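Side-chain contacts in aromatic-L-amino-acid decarboxylase (PDB 6EEW), which catalyses the pyridoxal-phosphate-dependent decarboxylation of L-tryptophan to tryptamine and of 5-hydroxy-L-tryptophan to serotonin: residues A[199-204]-A[229-234]; A[219-224]-A[239-244]. One frame throughout, in Å; residues are numbered along the deposited sequence.

Contact 1 of 2, residues A[199-204]-A[229-234]; sequences SDQTHT and TDFGIS
Gln201 lays the root of its side chain over the backbone of Phe231: its CG comes to 3.4 Å from Phe231 O, while its amide carbon CD lies 4.0 Å from Phe231 CB. The Gln201 chain then bends at chi2 (-58°), which brings the amide beside the start of the phenyl ring, the two planes 38° apart, so the meeting is oblique rather than stacked. What fixes the rotation of that amide is polar. Gln201 NE2 gives a hydrogen bond of 3.0 Å to Asp200 OD1, met from above the carboxylate plane, and both atoms are also hydrogen-bonded to Thr225 OG1. A second touch, carbon against carbon at its closest, lies at the other end, where Ser199 CB packs 3.6 Å from Ile233 CG1, with Ile233 CD1 alongside. Because Ser199 OG stands opposite its own N (chi1 164°), the hydroxyl is turned to its own chain and accepts from Gln201 N at 2.8 Å in an ST turn. In the type I beta turn from Ser199 to Thr202, Ser199 O takes both Thr202 N and Thr202 OG1 from one face of its plane. The opposing loop is shaped by a type I' turn from Thr229 to Gly232, closed further by Thr229 OG1 on Gly232 O (2.8 Å). No hydrogen bond joins the two segments directly. Ser199 ends strand 194-199, and the loop that carries Gln201 runs on past His203, an L-tryptophan-binding residue, to helix 206-212; its partner leads from strand 220-223 into helix 235-247, with Val462 of strand 459-462 touching both Gln201 and Phe231.

Contact 2 of 2, residues A[219-224]-A[239-244]; sequences NIRLIP and RKMVED
Met241 meets Arg221, Ile223 and Pro224 of segment 219-224, but the helix segment that carries it begins with Arg239, which faces elsewhere: its NH1 holds Glu243 OE2 one turn on at 3.2 Å, in the guanidinium plane, and its NH2 has a second carboxylate in Glu279. Lys240 likewise serves its own helix, through a weak salt bridge to Asp244. Met241 then does the work of the contact. Its sulfur sits against the branches of Ile223, with SD 3.6 Å from Ile223 CG2, and more loosely against Pro224 CD. A bend at chi3 (63°) turns the methyl group back over the arginine, so that Met241 CE rests 3.8 Å above the guanidinium plane of Arg221, over its centre. This is part of a beta-alpha-beta crossover in the large, PLP-binding domain of fold type I enzymes: helix 235-247 follows strand 220-223, runs back across it nearly antiparallel, the short axes 154° apart and 10.4 Å at closest approach, and leads to the parallel strand 251-258. The Arg221 chain reaches the helix from the opposite direction to Met241 and carries its NH1 to a salt bridge with Asp245, so the guanidinium is gripped at its end while the methyl lies on its face. With alanine in place of Arg221, Asp245 would probably lose this charged mate and the methionine methyl the flat group it rests on. Val242 is directed away from the strand segment; its side chain touches Tyr197 of strand 194-199 and Phe280. Asp244, last in the segment, stops with OD2 6.5 Å from Arg221 NH2.

Contacts 1 and 2 have centres about 12 Å apart and alternate along the chain, in the order 199-204, 219-224, 229-234, 239-244. They share the edge of the seven-stranded mixed sheet, where strand 220-223 is outermost within the chain and lies parallel to strand 194-199. Contact 1 joins the exits from these two strands; contact 2 packs the outermost strand against helix 235-247. They are directly linked: Asp200 N probably hydrogen-bonds to Ile223 O, and Ile233 CD1 packs on Ile223 CD1. Residues 229-234 lead straight into helix 235-247, with Ser234 at its N-cap. Strand 220-223 thus has His203 against Leu222, and that helix packed on it through Arg221 and Ile223.

Contact 1 of 2, residues A[199-204]-A[229-234]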
ATOM      1  N   SER A 199     -17.495 -14.844   9.655  1.00 45.17           N
ATOM      2  CA  SER A 199     -17.952 -16.090   9.054  1.00 48.34           C
ATOM      3  C   SER A 199     -16.806 -17.086   8.892  1.00 50.23           C
ATOM      4  O   SER A 199     -15.667 -16.714   8.601  1.00 51.44           O
ATOM      5  CB  SER A 199     -18.579 -15.827   7.685  1.00 55.23           C
ATOM      6  OG  SER A 199     -18.670 -17.043   6.957  1.00 57.95           O
ATOM      7  N   ASP A 200     -17.129 -18.377   9.036  1.00 47.53           N
ATOM      8  CA  ASP A 200     -16.160 -19.421   8.722  1.00 50.63           C
ATOM      9  C   ASP A 200     -15.830 -19.483   7.238  1.00 51.67           C
ATOM     10  O   ASP A 200     -14.930 -20.235   6.848  1.00 58.30           O
ATOM     11  CB  ASP A 200     -16.660 -20.784   9.216  1.00 49.60           C
ATOM     12  CG  ASP A 200     -17.923 -21.251   8.494  1.00 56.47           C
ATOM     13  OD1 ASP A 200     -18.340 -20.582   7.521  1.00 54.25           O
ATOM     14  OD2 ASP A 200     -18.505 -22.277   8.905  1.00 55.03           O
ATOM     15  N   GLN A 201     -16.507 -18.688   6.419  1.00 55.18           N
ATOM     16  CA  GLN A 201     -16.204 -18.527   5.003  1.00 59.58           C
ATOM     17  C   GLN A 201     -15.185 -17.428   4.758  1.00 59.22           C
ATOM     18  O   GLN A 201     -14.850 -17.150   3.600  1.00 53.65           O
ATOM     19  CB  GLN A 201     -17.485 -18.247   4.202  1.00 52.95           C
ATOM     20  CG  GLN A 201     -18.518 -19.340   4.328  1.00 46.66           C
ATOM     21  CD  GLN A 201     -17.957 -20.657   3.871  1.00 47.51           C
ATOM     22  OE1 GLN A 201     -17.459 -20.773   2.755  1.00 49.13           O
ATOM     23  NE2 GLN A 201     -18.033 -21.662   4.729  1.00 48.76           N
ATOM     24  N   THR A 202     -14.757 -16.743   5.807  1.00 69.17           N
ATOM     25  CA  THR A 202     -13.669 -15.774   5.725  1.00 77.26           C
ATOM     26  C   THR A 202     -12.674 -16.083   6.837  1.00 85.03           C
ATOM     27  O   THR A 202     -12.553 -15.322   7.798  1.00 90.83           O
ATOM     28  CB  THR A 202     -14.194 -14.359   5.845  1.00 80.49           C
ATOM     29  OG1 THR A 202     -14.848 -14.215   7.109  1.00 79.83           O
ATOM     30  CG2 THR A 202     -15.176 -14.073   4.714  1.00 83.96           C
ATOM     31  N   HIS A 203     -12.000 -17.228   6.738  1.00 89.36           N
ATOM     32  CA  HIS A 203     -11.096 -17.665   7.794  1.00 94.38           C
ATOM     33  C   HIS A 203      -9.627 -17.575   7.392  1.00 98.07           C
ATOM     34  O   HIS A 203      -8.764 -18.010   8.159  1.00 98.31           O
ATOM     35  CB  HIS A 203     -11.412 -19.098   8.234  1.00 94.62           C
ATOM     36  CG  HIS A 203     -10.995 -20.141   7.245  1.00102.46           C
ATOM     37  ND1 HIS A 203     -11.706 -20.410   6.097  1.00105.78           N
ATOM     38  CD2 HIS A 203      -9.923 -20.969   7.225  1.00106.03           C
ATOM     39  CE1 HIS A 203     -11.098 -21.368   5.418  1.00106.71           C
ATOM     40  NE2 HIS A 203     -10.013 -21.724   6.080  1.00105.98           N
ATOM     41  N   THR A 204      -9.317 -17.038   6.209  1.00 93.41           N
ATOM     42  CA  THR A 204      -7.925 -16.883   5.813  1.00 82.96           C
ATOM     43  C   THR A 204      -7.378 -15.489   6.065  1.00 79.94           C
ATOM     44  O   THR A 204      -6.213 -15.355   6.453  1.00 80.38           O
ATOM     45  CB  THR A 204      -7.761 -17.199   4.321  1.00 80.39           C
ATOM     46  OG1 THR A 204      -8.586 -18.313   3.963  1.00 81.55           O
ATOM     47  CG2 THR A 204      -6.314 -17.531   4.010  1.00 80.96           C
ATOM     48  N   THR A 229     -28.122 -22.279   4.663  1.00 61.69           N
ATOM     49  CA  THR A 229     -28.167 -20.841   4.412  1.00 61.07           C
ATOM     50  C   THR A 229     -27.274 -20.435   3.242  1.00 61.64           C
ATOM     51  O   THR A 229     -26.926 -19.254   3.104  1.00 55.22           O
ATOM     52  CB  THR A 229     -27.770 -20.059   5.665  1.00 59.57           C
ATOM     53  OG1 THR A 229     -26.476 -20.487   6.112  1.00 62.32           O
ATOM     54  CG2 THR A 229     -28.786 -20.319   6.782  1.00 53.38           C
ATOM     55  N   ASP A 230     -26.890 -21.396   2.398  1.00 62.68           N
ATOM     56  CA  ASP A 230     -25.907 -21.167   1.343  1.00 54.79           C
ATOM     57  C   ASP A 230     -24.596 -20.626   1.908  1.00 55.37           C
ATOM     58  O   ASP A 230     -23.923 -19.807   1.273  1.00 55.34           O
ATOM     59  CB  ASP A 230     -26.451 -20.234   0.263  1.00 50.80           C
ATOM     60  CG  ASP A 230     -27.677 -20.815  -0.444  1.00 62.82           C
ATOM     61  OD1 ASP A 230     -27.781 -22.064  -0.532  1.00 65.26           O
ATOM     62  OD2 ASP A 230     -28.509 -20.020  -0.943  1.00 64.16           O
ATOM     63  N   PHE A 231     -24.241 -21.084   3.112  1.00 54.64           N
ATOM     64  CA  PHE A 231     -22.989 -20.724   3.781  1.00 54.65           C
ATOM     65  C   PHE A 231     -22.890 -19.224   4.015  1.00 54.94           C
ATOM     66  O   PHE A 231     -21.800 -18.646   3.980  1.00 58.59           O
ATOM     67  CB  PHE A 231     -21.770 -21.239   3.008  1.00 54.82           C
ATOM     68  CG  PHE A 231     -21.791 -22.726   2.785  1.00 55.44           C
ATOM     69  CD1 PHE A 231     -21.536 -23.603   3.832  1.00 51.20           C
ATOM     70  CD2 PHE A 231     -22.076 -23.247   1.532  1.00 55.42           C
ATOM     71  CE1 PHE A 231     -21.563 -24.977   3.636  1.00 54.15           C
ATOM     72  CE2 PHE A 231     -22.099 -24.615   1.327  1.00 57.13           C
ATOM     73  CZ  PHE A 231     -21.845 -25.482   2.379  1.00 56.74           C
ATOM     74  N   GLY A 232     -24.041 -18.585   4.176  1.00 54.80           N
ATOM     75  CA  GLY A 232     -24.099 -17.250   4.719  1.00 49.26           C
ATOM     76  C   GLY A 232     -24.359 -17.308   6.205  1.00 50.60           C
ATOM     77  O   GLY A 232     -24.825 -18.324   6.717  1.00 60.58           O
ATOM     78  N   ILE A 233     -24.012 -16.236   6.914  1.00 52.66           N
ATOM     79  CA  ILE A 233     -24.184 -16.226   8.365  1.00 56.26           C
ATOM     80  C   ILE A 233     -25.664 -16.270   8.730  1.00 57.98           C
ATOM     81  O   ILE A 233     -26.480 -15.495   8.214  1.00 56.81           O
ATOM     82  CB  ILE A 233     -23.495 -15.004   8.987  1.00 55.21           C
ATOM     83  CG1 ILE A 233     -21.977 -15.102   8.800  1.00 56.76           C
ATOM     84  CG2 ILE A 233     -23.842 -14.908  10.475  1.00 54.89           C
ATOM     85  CD1 ILE A 233     -21.193 -14.022   9.519  1.00 45.72           C
ATOM     86  N   SER A 234     -26.020 -17.169   9.626  1.00 62.23           N
ATOM     87  CA  SER A 234     -27.369 -17.165  10.170  1.00 63.28           C
ATOM     88  C   SER A 234     -27.445 -16.188  11.337  1.00 66.33           C
ATOM     89  O   SER A 234     -26.703 -16.350  12.315  1.00 61.30           O
ATOM     90  CB  SER A 234     -27.771 -18.550  10.631  1.00 61.30           C
ATOM     91  OG  SER A 234     -28.862 -18.444  11.521  1.00 56.78           O
TER

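Contact 2 of 2, residues A[219-224]-A[239-244]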
ATOM      1  N   ASN A 219     -10.166 -15.156  21.377  1.00 62.71           N
ATOM      2  CA  ASN A 219     -11.264 -14.212  21.234  1.00 60.02           C
ATOM      3  C   ASN A 219     -11.577 -13.900  19.773  1.00 59.93           C
ATOM      4  O   ASN A 219     -12.298 -12.933  19.490  1.00 53.20           O
ATOM      5  CB  ASN A 219     -10.963 -12.925  22.002  1.00 64.14           C
ATOM      6  CG  ASN A 219     -10.919 -13.142  23.500  1.00 64.19           C
ATOM      7  OD1 ASN A 219     -11.220 -14.227  23.991  1.00 67.73           O
ATOM      8  ND2 ASN A 219     -10.585 -12.091  24.240  1.00 60.55           N
ATOM      9  N   ILE A 220     -11.052 -14.698  18.848  1.00 62.59           N
ATOM     10  CA  ILE A 220     -11.352 -14.614  17.424  1.00 58.84           C
ATOM     11  C   ILE A 220     -12.280 -15.779  17.110  1.00 63.42           C
ATOM     12  O   ILE A 220     -11.857 -16.936  17.184  1.00 65.35           O
ATOM     13  CB  ILE A 220     -10.076 -14.686  16.577  1.00 58.64           C
ATOM     14  CG1 ILE A 220      -9.109 -13.557  16.946  1.00 60.96           C
ATOM     15  CG2 ILE A 220     -10.410 -14.630  15.098  1.00 48.96           C
ATOM     16  CD1 ILE A 220      -7.774 -13.611  16.200  1.00 56.81           C
ATOM     17  N   ARG A 221     -13.551 -15.492  16.801  1.00 63.06           N
ATOM     18  CA  ARG A 221     -14.593 -16.510  16.687  1.00 59.20           C
ATOM     19  C   ARG A 221     -15.146 -16.577  15.266  1.00 61.97           C
ATOM     20  O   ARG A 221     -15.641 -15.573  14.734  1.00 61.42           O
ATOM     21  CB  ARG A 221     -15.697 -16.251  17.711  1.00 57.13           C
ATOM     22  CG  ARG A 221     -15.145 -16.138  19.142  1.00 64.75           C
ATOM     23  CD  ARG A 221     -16.234 -16.306  20.185  1.00 68.84           C
ATOM     24  NE  ARG A 221     -16.841 -17.628  20.100  1.00 70.30           N
ATOM     25  CZ  ARG A 221     -18.029 -17.933  20.608  1.00 77.91           C
ATOM     26  NH1 ARG A 221     -18.737 -17.005  21.236  1.00 84.07           N
ATOM     27  NH2 ARG A 221     -18.514 -19.164  20.485  1.00 74.88           N
ATOM     28  N   LEU A 222     -15.061 -17.765  14.658  1.00 58.66           N
ATOM     29  CA  LEU A 222     -15.642 -18.028  13.344  1.00 53.74           C
ATOM     30  C   LEU A 222     -17.044 -18.628  13.494  1.00 51.97           C
ATOM     31  O   LEU A 222     -17.214 -19.704  14.082  1.00 53.34           O
ATOM     32  CB  LEU A 222     -14.750 -18.978  12.546  1.00 49.58           C
ATOM     33  CG  LEU A 222     -13.315 -18.621  12.147  1.00 48.62           C
ATOM     34  CD1 LEU A 222     -12.780 -19.764  11.289  1.00 49.07           C
ATOM     35  CD2 LEU A 222     -13.233 -17.299  11.405  1.00 47.08           C
ATOM     36  N   ILE A 223     -18.036 -17.956  12.926  1.00 53.82           N
ATOM     37  CA  ILE A 223     -19.431 -18.379  12.984  1.00 58.83           C
ATOM     38  C   ILE A 223     -19.649 -19.529  12.007  1.00 59.31           C
ATOM     39  O   ILE A 223     -19.491 -19.356  10.789  1.00 59.61           O
ATOM     40  CB  ILE A 223     -20.370 -17.206  12.688  1.00 53.78           C
ATOM     41  CG1 ILE A 223     -20.013 -16.022  13.573  1.00 49.53           C
ATOM     42  CG2 ILE A 223     -21.794 -17.610  12.972  1.00 59.03           C
ATOM     43  CD1 ILE A 223     -20.536 -14.713  13.044  1.00 51.58           C
ATOM     44  N   PRO A 224     -20.009 -20.708  12.491  1.00 58.72           N
ATOM     45  CA  PRO A 224     -20.256 -21.835  11.584  1.00 64.00           C
ATOM     46  C   PRO A 224     -21.426 -21.571  10.646  1.00 62.38           C
ATOM     47  O   PRO A 224     -22.444 -20.992  11.031  1.00 61.72           O
ATOM     48  CB  PRO A 224     -20.561 -22.997  12.540  1.00 66.37           C
ATOM     49  CG  PRO A 224     -20.932 -22.333  13.848  1.00 60.01           C
ATOM     50  CD  PRO A 224     -20.099 -21.097  13.908  1.00 58.59           C
ATOM     51  N   ARG A 239     -26.452 -14.393  17.114  1.00 57.39           N
ATOM     52  CA  ARG A 239     -27.044 -13.879  18.339  1.00 61.67           C
ATOM     53  C   ARG A 239     -26.767 -14.817  19.491  1.00 66.56           C
ATOM     54  O   ARG A 239     -26.433 -14.379  20.601  1.00 66.93           O
ATOM     55  CB  ARG A 239     -28.546 -13.699  18.193  1.00 64.97           C
ATOM     56  CG  ARG A 239     -29.212 -13.493  19.542  1.00 71.10           C
ATOM     57  CD  ARG A 239     -30.690 -13.293  19.397  1.00 67.53           C
ATOM     58  NE  ARG A 239     -30.977 -12.078  18.646  1.00 67.14           N
ATOM     59  CZ  ARG A 239     -30.996 -10.864  19.179  1.00 66.81           C
ATOM     60  NH1 ARG A 239     -30.748 -10.701  20.480  1.00 61.76           N
ATOM     61  NH2 ARG A 239     -31.273  -9.819  18.410  1.00 65.77           N
ATOM     62  N   LYS A 240     -26.909 -16.119  19.247  1.00 68.75           N
ATOM     63  CA  LYS A 240     -26.634 -17.089  20.297  1.00 66.72           C
ATOM     64  C   LYS A 240     -25.186 -16.964  20.766  1.00 70.57           C
ATOM     65  O   LYS A 240     -24.905 -16.914  21.975  1.00 69.60           O
ATOM     66  CB  LYS A 240     -26.934 -18.497  19.785  1.00 63.49           C
ATOM     67  CG  LYS A 240     -26.685 -19.582  20.806  1.00 72.28           C
ATOM     68  CD  LYS A 240     -27.533 -19.299  22.038  1.00 79.73           C
ATOM     69  CE  LYS A 240     -27.322 -20.324  23.131  1.00 87.75           C
ATOM     70  NZ  LYS A 240     -28.064 -19.937  24.361  1.00 94.58           N
ATOM     71  N   MET A 241     -24.252 -16.860  19.814  1.00 74.30           N
ATOM     72  CA  MET A 241     -22.841 -16.718  20.172  1.00 67.44           C
ATOM     73  C   MET A 241     -22.595 -15.446  20.977  1.00 64.47           C
ATOM     74  O   MET A 241     -21.901 -15.468  22.001  1.00 70.64           O
ATOM     75  CB  MET A 241     -21.971 -16.738  18.913  1.00 68.46           C
ATOM     76  CG  MET A 241     -22.004 -18.056  18.139  1.00 68.29           C
ATOM     77  SD  MET A 241     -21.168 -17.968  16.538  1.00 69.47           S
ATOM     78  CE  MET A 241     -19.485 -17.605  17.047  1.00 67.60           C
ATOM     79  N   VAL A 242     -23.142 -14.322  20.519  1.00 60.55           N
ATOM     80  CA  VAL A 242     -22.916 -13.050  21.199  1.00 59.79           C
ATOM     81  C   VAL A 242     -23.463 -13.098  22.617  1.00 64.57           C
ATOM     82  O   VAL A 242     -22.818 -12.630  23.564  1.00 65.74           O
ATOM     83  CB  VAL A 242     -23.540 -11.892  20.397  1.00 61.35           C
ATOM     84  CG1 VAL A 242     -23.481 -10.599  21.198  1.00 62.86           C
ATOM     85  CG2 VAL A 242     -22.834 -11.723  19.049  1.00 58.29           C
ATOM     86  N   GLU A 243     -24.646 -13.679  22.798  1.00 69.75           N
ATOM     87  CA  GLU A 243     -25.241 -13.674  24.129  1.00 69.99           C
ATOM     88  C   GLU A 243     -24.502 -14.617  25.071  1.00 70.85           C
ATOM     89  O   GLU A 243     -24.393 -14.336  26.274  1.00 66.38           O
ATOM     90  CB  GLU A 243     -26.730 -14.005  24.027  1.00 67.00           C
ATOM     91  CG  GLU A 243     -27.505 -12.864  23.364  1.00 69.14           C
ATOM     92  CD  GLU A 243     -28.984 -13.155  23.161  1.00 73.72           C
ATOM     93  OE1 GLU A 243     -29.351 -14.347  23.044  1.00 76.21           O
ATOM     94  OE2 GLU A 243     -29.777 -12.186  23.094  1.00 69.01           O
ATOM     95  N   ASP A 244     -23.983 -15.733  24.551  1.00 73.77           N
ATOM     96  CA  ASP A 244     -23.144 -16.583  25.388  1.00 71.95           C
ATOM     97  C   ASP A 244     -21.856 -15.865  25.771  1.00 72.81           C
ATOM     98  O   ASP A 244     -21.389 -15.982  26.913  1.00 69.09           O
ATOM     99  CB  ASP A 244     -22.862 -17.906  24.678  1.00 74.58           C
ATOM    100  CG  ASP A 244     -24.118 -18.773  24.537  1.00 86.23           C
ATOM    101  OD1 ASP A 244     -25.151 -18.442  25.161  1.00 89.08           O
ATOM    102  OD2 ASP A 244     -24.079 -19.781  23.800  1.00 90.39           O
TER